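Local coordinates for iron Super-Oxide Dismutase (PDB 2AWP), which probably converts superoxide radicals into hydrogen peroxide and oxygen, using an iron ion as cofactor, as iron/manganese superoxide dismutases do, at residues His162-Asp167 with Pro173-Ala178; Ser16-Glu21 with Trp179-Asn184; Glu55-Lys58 with Ile64-Asn67. All coordinates share one frame; numbering follows the deposited sequence.

Contact 1: His162-Asp167 with Pro173-Ala178; sequences HAYYID and PSYVKA
Over one face of the Tyr175 ring lies the CB of Tyr164, a CH-pi contact in which the carbon stands 3.9 Å from the ring centroid and 29° off the ring normal. The two phenol rings are strongly offset, with little of one above the other, their centroids 5.3 Å apart. This buried meeting belongs to the C-terminal domain of the iron/manganese superoxide dismutase fold and joins the turn that follows His162, a probable iron ligand, to helix 172-179. Tyr164 stands at the N-cap position of helix 165-168. Its first torsion (chi1 57°) wedges CG between the backbone N and the carbonyl carbon, sending the ring toward the start of helix 172-179, where its OH is hydrogen-bonded to NE of Arg172. On the way, CD2 of Tyr164 comes within 3.8 Å of CD2 of Tyr175. Tyr175 crosses it at about a right angle: CG is anti to its backbone N (chi1 158°), which carries the hydroxyl to the backbone O of Asp158 and to the OH of Tyr77. Bonded to the main chain of Asp158, a probable iron ligand, the buried phenol of Tyr175 probably belongs to the second shell of the metal site. Ala163, whose side chain also packs against His27, another probable iron ligand, completes the contact with its methyl CB 3.8 Å from the OH of Tyr175.

Contact 2: Ser16-Glu21 with Trp179-Asn184; sequences SPHISE and WWNLVN
His18 presents one face of its imidazole to Asn181, whose CB sits 3.5 Å from the ring centroid and only 10° off the normal, a well-centred CH-pi contact. Here a loop of the alpha-hairpin domain, leading into helix 21-43, meets the C-terminal domain of the superoxide dismutase fold at the connection between helices 172-179 and 185-196. The tight part lies inward, around Leu182. CG of Leu182 is anti to the carbonyl carbon (chi1 -57°), and from it two methyls fork: CD2 of Leu182 approaches CD2 of His18 at 3.5 Å, while CD1 of Leu182 touches CD1 of Ile19 at 3.6 Å. Leu182 and Ile19 are both buried; Ile19 also packs on Tyr175 and Met81. Toward solvent the methyls give way to Asn181, exposed and polar. Its amide plane lies 24° from that of the imidazole; its ND2 donates to the backbone O of Ala178, which holds the amide over the same face, toward its ND1-CE1 rim. The opposite face is backed by CD of Pro17, which follows a cis peptide bond, so proline and asparagine carbons sandwich the ring. On the Asn181 face, ND2 of Asn181 lies 3.4 Å from ND1 of His18.

Contact 3: Glu55-Lys58 with Ile64-Asn67; sequences EIMK and IFNN
Ile56 and Met57 of the short helix 53-59 meet Ile64 and Phe65 near the start of the long helix 62-79, within the alpha-hairpin domain of the superoxide dismutase fold. These are two sequence-neighbouring helices packed across a short connection. Ile56 comes first, and it touches through its CG2 branch: this methyl lies 3.4 Å from CG2 of Ile64, tighter than usual for two carbons. The two side chains cross at about a right angle and meet methyl to methyl, both CG2 atoms being anti to their own backbone N. Ile56 also packs on Ala68, one turn further along the long helix, while Ile64 packs on Phe48 of a loop and on Leu39 of helix 21-43. At Met57 the backbone does much of the touching. Its carbonyl O faces the edge of the Phe65 ring, near the ring plane, at 3.2 Å from CD1 of Phe65. The ring reaches this spot because CG of Phe65 is anti to the backbone N (chi1 174°), which swings it across toward helix 53-59. The Met57 side chain adds a looser apolar contact, CG of Met57 to CE1 of Phe65 at 4.1 Å, before its bent end leads away; it also packs on Trp72 and Ile146. The same Met57 carbonyl accepts a hydrogen bond from NZ of Lys147, a residue that the Phe65 side chain also touches. Chemically, then, the helices are joined by apolar packing, and the slightly positive hydrogens at the phenyl edge probably add a modest electrostatic attraction to an oxygen already engaged by an ammonium group.

Contact 2 closes the longest loop of the three, bringing residues 16-21 against 179-184, and both other contacts are nested within it. Contact 3 comes early in that loop, in the alpha-hairpin domain; contact 1 comes late, in the C-terminal domain. Contacts 1 and 2 adjoin, their centres about 9 Å apart, and touch directly: OD1 of Asp167 lies 2.6 Å from OG of Ser20, a probable hydrogen bond, and Tyr175 packs on Ile19. Contact 2 bridges the two domains, and contact 1 backs it near the probable iron site. Contact 3 lies across the chain's centre, about 27 and 28 Å from contacts 1 and 2 between centres, on helix 62-79, which carries the probable iron ligand His74.

Contact 1: His162-Asp167 with Pro173-Ala178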
loop_
_atom_site.group_PDB
_atom_site.type_symbol
_atom_site.label_atom_id
_atom_site.label_comp_id
_atom_site.label_asym_id
_atom_site.label_seq_id
_atom_site.Cartn_x
_atom_site.Cartn_y
_atom_site.Cartn_z
ATOM N N HIS A 162 3.597 2.550 5.481
ATOM C CA HIS A 162 3.954 2.449 6.914
ATOM C C HIS A 162 5.453 2.518 7.156
ATOM O O HIS A 162 5.878 2.846 8.260
ATOM C CB HIS A 162 3.346 1.205 7.591
ATOM C CG HIS A 162 3.833 -0.099 7.039
ATOM N ND1 HIS A 162 2.991 -1.005 6.435
ATOM C CD2 HIS A 162 5.069 -0.662 7.007
ATOM C CE1 HIS A 162 3.682 -2.059 6.048
ATOM N NE2 HIS A 162 4.934 -1.882 6.397
ATOM N N ALA A 163 6.259 2.269 6.116
ATOM C CA ALA A 163 7.710 2.371 6.280
ATOM C C ALA A 163 8.152 3.825 6.543
ATOM O O ALA A 163 9.201 4.041 7.165
ATOM C CB ALA A 163 8.448 1.814 5.076
ATOM N N TYR A 164 7.398 4.809 6.046
ATOM C CA TYR A 164 7.890 6.191 6.121
ATOM C C TYR A 164 6.891 7.244 6.594
ATOM O O TYR A 164 7.308 8.368 6.935
ATOM C CB TYR A 164 8.504 6.609 4.773
ATOM C CG TYR A 164 7.540 6.476 3.594
ATOM C CD1 TYR A 164 6.662 7.518 3.264
ATOM C CD2 TYR A 164 7.537 5.331 2.810
ATOM C CE1 TYR A 164 5.767 7.399 2.186
ATOM C CE2 TYR A 164 6.675 5.199 1.709
ATOM C CZ TYR A 164 5.793 6.232 1.412
ATOM O OH TYR A 164 4.963 6.092 0.327
ATOM N N TYR A 165 5.598 6.878 6.662
ATOM C CA TYR A 165 4.503 7.864 6.889
ATOM C C TYR A 165 4.572 8.656 8.223
ATOM O O TYR A 165 4.158 9.853 8.287
ATOM C CB TYR A 165 3.085 7.241 6.665
ATOM C CG TYR A 165 2.205 8.222 5.904
ATOM C CD1 TYR A 165 2.285 8.315 4.511
ATOM C CD2 TYR A 165 1.322 9.078 6.568
ATOM C CE1 TYR A 165 1.525 9.249 3.789
ATOM C CE2 TYR A 165 0.516 9.999 5.843
ATOM C CZ TYR A 165 0.659 10.091 4.463
ATOM O OH TYR A 165 -0.073 10.997 3.740
ATOM N N ILE A 166 5.076 8.006 9.275
ATOM C CA ILE A 166 5.322 8.678 10.588
ATOM C C ILE A 166 6.358 9.811 10.441
ATOM O O ILE A 166 6.173 10.936 10.931
ATOM C CB ILE A 166 5.814 7.632 11.651
ATOM C CG1 ILE A 166 4.726 6.578 11.858
ATOM C CG2 ILE A 166 6.125 8.304 13.021
ATOM C CD1 ILE A 166 5.186 5.309 12.637
ATOM N N ASP A 167 7.424 9.520 9.707
ATOM C CA ASP A 167 8.575 10.397 9.644
ATOM C C ASP A 167 8.510 11.402 8.506
ATOM O O ASP A 167 9.085 12.483 8.636
ATOM C CB ASP A 167 9.854 9.570 9.543
ATOM C CG ASP A 167 10.025 8.638 10.719
ATOM O OD1 ASP A 167 9.587 9.023 11.848
ATOM O OD2 ASP A 167 10.601 7.526 10.533
ATOM N N PRO A 173 10.224 10.465 -1.388
ATOM C CA PRO A 173 11.606 10.763 -1.816
ATOM C C PRO A 173 12.566 11.126 -0.701
ATOM O O PRO A 173 13.754 10.755 -0.775
ATOM C CB PRO A 173 11.423 11.944 -2.770
ATOM C CG PRO A 173 10.086 11.668 -3.383
ATOM C CD PRO A 173 9.254 11.240 -2.192
ATOM N N SER A 174 12.078 11.848 0.320
ATOM C CA SER A 174 12.914 12.186 1.470
ATOM C C SER A 174 13.266 10.964 2.278
ATOM O O SER A 174 14.378 10.856 2.772
ATOM C CB SER A 174 12.285 13.250 2.361
ATOM O OG SER A 174 12.354 14.477 1.664
ATOM N N TYR A 175 12.327 10.032 2.397
ATOM C CA TYR A 175 12.630 8.757 3.034
ATOM C C TYR A 175 13.715 7.985 2.281
ATOM O O TYR A 175 14.591 7.403 2.899
ATOM C CB TYR A 175 11.374 7.907 3.124
ATOM C CG TYR A 175 11.586 6.397 3.279
ATOM C CD1 TYR A 175 12.035 5.845 4.490
ATOM C CD2 TYR A 175 11.256 5.526 2.230
ATOM C CE1 TYR A 175 12.194 4.448 4.627
ATOM C CE2 TYR A 175 11.417 4.155 2.350
ATOM C CZ TYR A 175 11.878 3.616 3.555
ATOM O OH TYR A 175 11.994 2.252 3.672
ATOM N N VAL A 176 13.589 7.937 0.953
ATOM C CA VAL A 176 14.555 7.218 0.086
ATOM C C VAL A 176 15.948 7.849 0.228
ATOM O O VAL A 176 16.946 7.141 0.398
ATOM C CB VAL A 176 14.054 7.170 -1.389
ATOM C CG1 VAL A 176 15.147 6.653 -2.380
ATOM C CG2 VAL A 176 12.801 6.326 -1.456
ATOM N N LYS A 177 16.002 9.176 0.235
ATOM C CA LYS A 177 17.262 9.894 0.392
ATOM C C LYS A 177 17.926 9.592 1.749
ATOM O O LYS A 177 19.131 9.342 1.817
ATOM C CB LYS A 177 17.012 11.402 0.211
ATOM C CG LYS A 177 18.254 12.227 -0.077
ATOM C CD LYS A 177 17.886 13.535 -0.818
ATOM C CE LYS A 177 17.967 13.374 -2.327
ATOM N NZ LYS A 177 19.372 13.453 -2.900
ATOM N N ALA A 178 17.138 9.609 2.823
ATOM C CA ALA A 178 17.630 9.314 4.162
ATOM C C ALA A 178 18.146 7.857 4.320
ATOM O O ALA A 178 19.083 7.565 5.093
ATOM C CB ALA A 178 16.533 9.629 5.192
#

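Contact 2: Ser16-Glu21 with Trp179-Asn184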
loop_
_atom_site.group_PDB
_atom_site.type_symbol
_atom_site.label_atom_id
_atom_site.label_comp_id
_atom_site.label_asym_id
_atom_site.label_seq_id
_atom_site.Cartn_x
_atom_site.Cartn_y
_atom_site.Cartn_z
ATOM N N SER A 16 17.987 6.226 13.706
ATOM C CA SER A 16 17.518 7.594 13.850
ATOM C C SER A 16 18.670 8.542 13.426
ATOM O O SER A 16 19.821 8.161 13.522
ATOM C CB SER A 16 17.118 7.809 15.312
ATOM O OG SER A 16 16.524 9.082 15.471
ATOM N N PRO A 17 18.360 9.746 12.903
ATOM C CA PRO A 17 17.013 10.271 12.618
ATOM C C PRO A 17 16.459 9.879 11.220
ATOM O O PRO A 17 15.391 10.387 10.807
ATOM C CB PRO A 17 17.236 11.776 12.710
ATOM C CG PRO A 17 18.614 11.911 12.013
ATOM C CD PRO A 17 19.405 10.728 12.536
ATOM N N HIS A 18 17.182 9.015 10.498
ATOM C CA HIS A 18 16.806 8.619 9.126
ATOM C C HIS A 18 15.463 7.899 9.074
ATOM O O HIS A 18 14.611 8.201 8.231
ATOM C CB HIS A 18 17.948 7.810 8.503
ATOM C CG HIS A 18 19.286 8.453 8.712
ATOM N ND1 HIS A 18 19.560 9.729 8.270
ATOM C CD2 HIS A 18 20.381 8.052 9.407
ATOM C CE1 HIS A 18 20.784 10.072 8.641
ATOM N NE2 HIS A 18 21.302 9.072 9.333
ATOM N N ILE A 19 15.310 6.926 9.965
ATOM C CA ILE A 19 14.058 6.314 10.288
ATOM C C ILE A 19 14.014 6.337 11.818
ATOM O O ILE A 19 14.927 5.831 12.489
ATOM C CB ILE A 19 13.981 4.865 9.772
ATOM C CG1 ILE A 19 14.166 4.802 8.233
ATOM C CG2 ILE A 19 12.635 4.220 10.175
ATOM C CD1 ILE A 19 14.401 3.377 7.719
ATOM N N SER A 20 12.941 6.909 12.354
ATOM C CA SER A 20 12.781 7.113 13.785
ATOM C C SER A 20 12.601 5.847 14.612
ATOM O O SER A 20 12.202 4.801 14.111
ATOM C CB SER A 20 11.593 8.057 14.033
ATOM O OG SER A 20 10.349 7.448 13.726
ATOM N N GLU A 21 12.900 5.955 15.903
ATOM C CA GLU A 21 12.563 4.908 16.839
ATOM C C GLU A 21 11.051 4.571 16.812
ATOM O O GLU A 21 10.669 3.403 16.830
ATOM C CB GLU A 21 13.021 5.298 18.268
ATOM C CG GLU A 21 12.903 4.131 19.250
ATOM C CD GLU A 21 13.321 4.534 20.666
ATOM O OE1 GLU A 21 13.902 5.626 20.834
ATOM O OE2 GLU A 21 13.060 3.758 21.594
ATOM N N TRP A 179 17.512 6.956 3.576
ATOM C CA TRP A 179 17.802 5.524 3.606
ATOM C C TRP A 179 19.244 5.218 3.155
ATOM O O TRP A 179 19.859 4.274 3.666
ATOM C CB TRP A 179 16.795 4.793 2.727
ATOM C CG TRP A 179 16.999 3.300 2.701
ATOM C CD1 TRP A 179 16.516 2.387 3.607
ATOM C CD2 TRP A 179 17.727 2.552 1.720
ATOM N NE1 TRP A 179 16.901 1.114 3.246
ATOM C CE2 TRP A 179 17.640 1.187 2.088
ATOM C CE3 TRP A 179 18.445 2.902 0.560
ATOM C CZ2 TRP A 179 18.242 0.166 1.340
ATOM C CZ3 TRP A 179 19.037 1.884 -0.181
ATOM C CH2 TRP A 179 18.945 0.530 0.226
ATOM N N TRP A 180 19.773 6.030 2.222
ATOM C CA TRP A 180 21.176 5.934 1.792
ATOM C C TRP A 180 22.183 6.062 2.946
ATOM O O TRP A 180 23.282 5.500 2.888
ATOM C CB TRP A 180 21.469 6.890 0.604
ATOM C CG TRP A 180 20.671 6.456 -0.633
ATOM C CD1 TRP A 180 19.543 7.051 -1.130
ATOM C CD2 TRP A 180 20.906 5.296 -1.461
ATOM N NE1 TRP A 180 19.072 6.350 -2.214
ATOM C CE2 TRP A 180 19.887 5.277 -2.450
ATOM C CE3 TRP A 180 21.869 4.273 -1.454
ATOM C CZ2 TRP A 180 19.814 4.280 -3.458
ATOM C CZ3 TRP A 180 21.820 3.282 -2.465
ATOM C CH2 TRP A 180 20.793 3.296 -3.447
ATOM N N ASN A 181 21.775 6.713 4.043
ATOM C CA ASN A 181 22.617 6.803 5.251
ATOM C C ASN A 181 22.661 5.512 6.074
ATOM O O ASN A 181 23.455 5.399 7.003
ATOM C CB ASN A 181 22.122 7.927 6.153
ATOM C CG ASN A 181 22.180 9.281 5.481
ATOM O OD1 ASN A 181 23.258 9.774 5.190
ATOM N ND2 ASN A 181 21.025 9.886 5.233
ATOM N N LEU A 182 21.808 4.556 5.734
ATOM C CA LEU A 182 21.599 3.334 6.536
ATOM C C LEU A 182 22.000 2.036 5.838
ATOM O O LEU A 182 22.234 1.023 6.513
ATOM C CB LEU A 182 20.119 3.236 6.920
ATOM C CG LEU A 182 19.481 4.397 7.701
ATOM C CD1 LEU A 182 17.970 4.105 7.853
ATOM C CD2 LEU A 182 20.158 4.613 9.078
ATOM N N VAL A 183 22.108 2.085 4.508
ATOM C CA VAL A 183 22.457 0.922 3.667
ATOM C C VAL A 183 23.646 0.142 4.202
ATOM O O VAL A 183 24.731 0.693 4.379
ATOM C CB VAL A 183 22.818 1.317 2.193
ATOM C CG1 VAL A 183 23.076 0.041 1.357
ATOM C CG2 VAL A 183 21.744 2.102 1.578
ATOM N N ASN A 184 23.437 -1.152 4.417
ATOM C CA ASN A 184 24.433 -2.000 5.027
ATOM C C ASN A 184 25.168 -2.798 3.961
ATOM O O ASN A 184 24.681 -3.849 3.544
ATOM C CB ASN A 184 23.728 -2.972 5.969
ATOM C CG ASN A 184 24.675 -3.719 6.850
ATOM O OD1 ASN A 184 25.844 -3.917 6.513
ATOM N ND2 ASN A 184 24.167 -4.173 7.992
#

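Contact 3: Glu55-Lys58 with Ile64-Asn67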
loop_
_atom_site.group_PDB
_atom_site.type_symbol
_atom_site.label_atom_id
_atom_site.label_comp_id
_atom_site.label_asym_id
_atom_site.label_seq_id
_atom_site.Cartn_x
_atom_site.Cartn_y
_atom_site.Cartn_z
ATOM N N GLU A 55 10.775 -22.132 2.584
ATOM C CA GLU A 55 9.991 -23.137 1.885
ATOM C C GLU A 55 8.524 -22.732 1.765
ATOM O O GLU A 55 7.940 -22.840 0.688
ATOM C CB GLU A 55 10.132 -24.495 2.570
ATOM C CG GLU A 55 11.538 -25.014 2.467
ATOM C CD GLU A 55 11.784 -26.218 3.350
ATOM O OE1 GLU A 55 11.064 -26.372 4.351
ATOM O OE2 GLU A 55 12.706 -26.994 3.036
ATOM N N ILE A 56 7.954 -22.207 2.844
ATOM C CA ILE A 56 6.563 -21.727 2.811
ATOM C C ILE A 56 6.397 -20.647 1.743
ATOM O O ILE A 56 5.516 -20.753 0.886
ATOM C CB ILE A 56 6.067 -21.222 4.201
ATOM C CG1 ILE A 56 5.970 -22.400 5.183
ATOM C CG2 ILE A 56 4.649 -20.618 4.071
ATOM C CD1 ILE A 56 5.998 -21.991 6.642
ATOM N N MET A 57 7.273 -19.637 1.783
ATOM C CA MET A 57 7.280 -18.537 0.813
ATOM C C MET A 57 7.329 -19.041 -0.648
ATOM O O MET A 57 6.536 -18.605 -1.515
ATOM C CB MET A 57 8.471 -17.640 1.131
ATOM C CG MET A 57 8.641 -16.442 0.277
ATOM S SD MET A 57 10.025 -15.526 0.952
ATOM C CE MET A 57 11.483 -16.278 0.170
ATOM N N LYS A 58 8.253 -19.963 -0.908
ATOM C CA LYS A 58 8.412 -20.554 -2.240
ATOM C C LYS A 58 7.255 -21.450 -2.673
ATOM O O LYS A 58 7.003 -21.609 -3.872
ATOM C CB LYS A 58 9.735 -21.326 -2.333
ATOM C CG LYS A 58 10.959 -20.413 -2.459
ATOM C CD LYS A 58 12.303 -21.109 -2.205
ATOM C CE LYS A 58 12.755 -21.989 -3.390
ATOM N NZ LYS A 58 12.730 -21.313 -4.763
ATOM N N ILE A 64 -1.248 -17.113 3.185
ATOM C CA ILE A 64 -0.033 -17.783 3.710
ATOM C C ILE A 64 1.196 -17.183 3.051
ATOM O O ILE A 64 2.127 -16.782 3.727
ATOM C CB ILE A 64 -0.065 -19.351 3.555
ATOM C CG1 ILE A 64 -1.089 -19.969 4.505
ATOM C CG2 ILE A 64 1.328 -19.968 3.873
ATOM C CD1 ILE A 64 -1.437 -21.460 4.097
ATOM N N PHE A 65 1.147 -17.054 1.729
ATOM C CA PHE A 65 2.253 -16.434 1.015
ATOM C C PHE A 65 2.464 -15.001 1.470
ATOM O O PHE A 65 3.596 -14.596 1.787
ATOM C CB PHE A 65 2.076 -16.477 -0.505
ATOM C CG PHE A 65 3.142 -15.699 -1.240
ATOM C CD1 PHE A 65 4.398 -16.272 -1.472
ATOM C CD2 PHE A 65 2.913 -14.374 -1.630
ATOM C CE1 PHE A 65 5.395 -15.540 -2.103
ATOM C CE2 PHE A 65 3.898 -13.635 -2.281
ATOM C CZ PHE A 65 5.130 -14.208 -2.520
ATOM N N ASN A 66 1.378 -14.234 1.506
ATOM C CA ASN A 66 1.477 -12.821 1.853
ATOM C C ASN A 66 2.189 -12.642 3.199
ATOM O O ASN A 66 3.134 -11.859 3.305
ATOM C CB ASN A 66 0.090 -12.172 1.883
ATOM C CG ASN A 66 -0.496 -11.962 0.485
ATOM O OD1 ASN A 66 0.207 -11.993 -0.533
ATOM N ND2 ASN A 66 -1.790 -11.746 0.441
ATOM N N ASN A 67 1.752 -13.398 4.213
ATOM C CA ASN A 67 2.383 -13.329 5.521
ATOM C C ASN A 67 3.812 -13.865 5.556
ATOM O O ASN A 67 4.699 -13.182 6.044
ATOM C CB ASN A 67 1.512 -13.970 6.600
ATOM C CG ASN A 67 0.315 -13.139 6.900
ATOM O OD1 ASN A 67 0.407 -12.147 7.650
ATOM N ND2 ASN A 67 -0.818 -13.465 6.232
#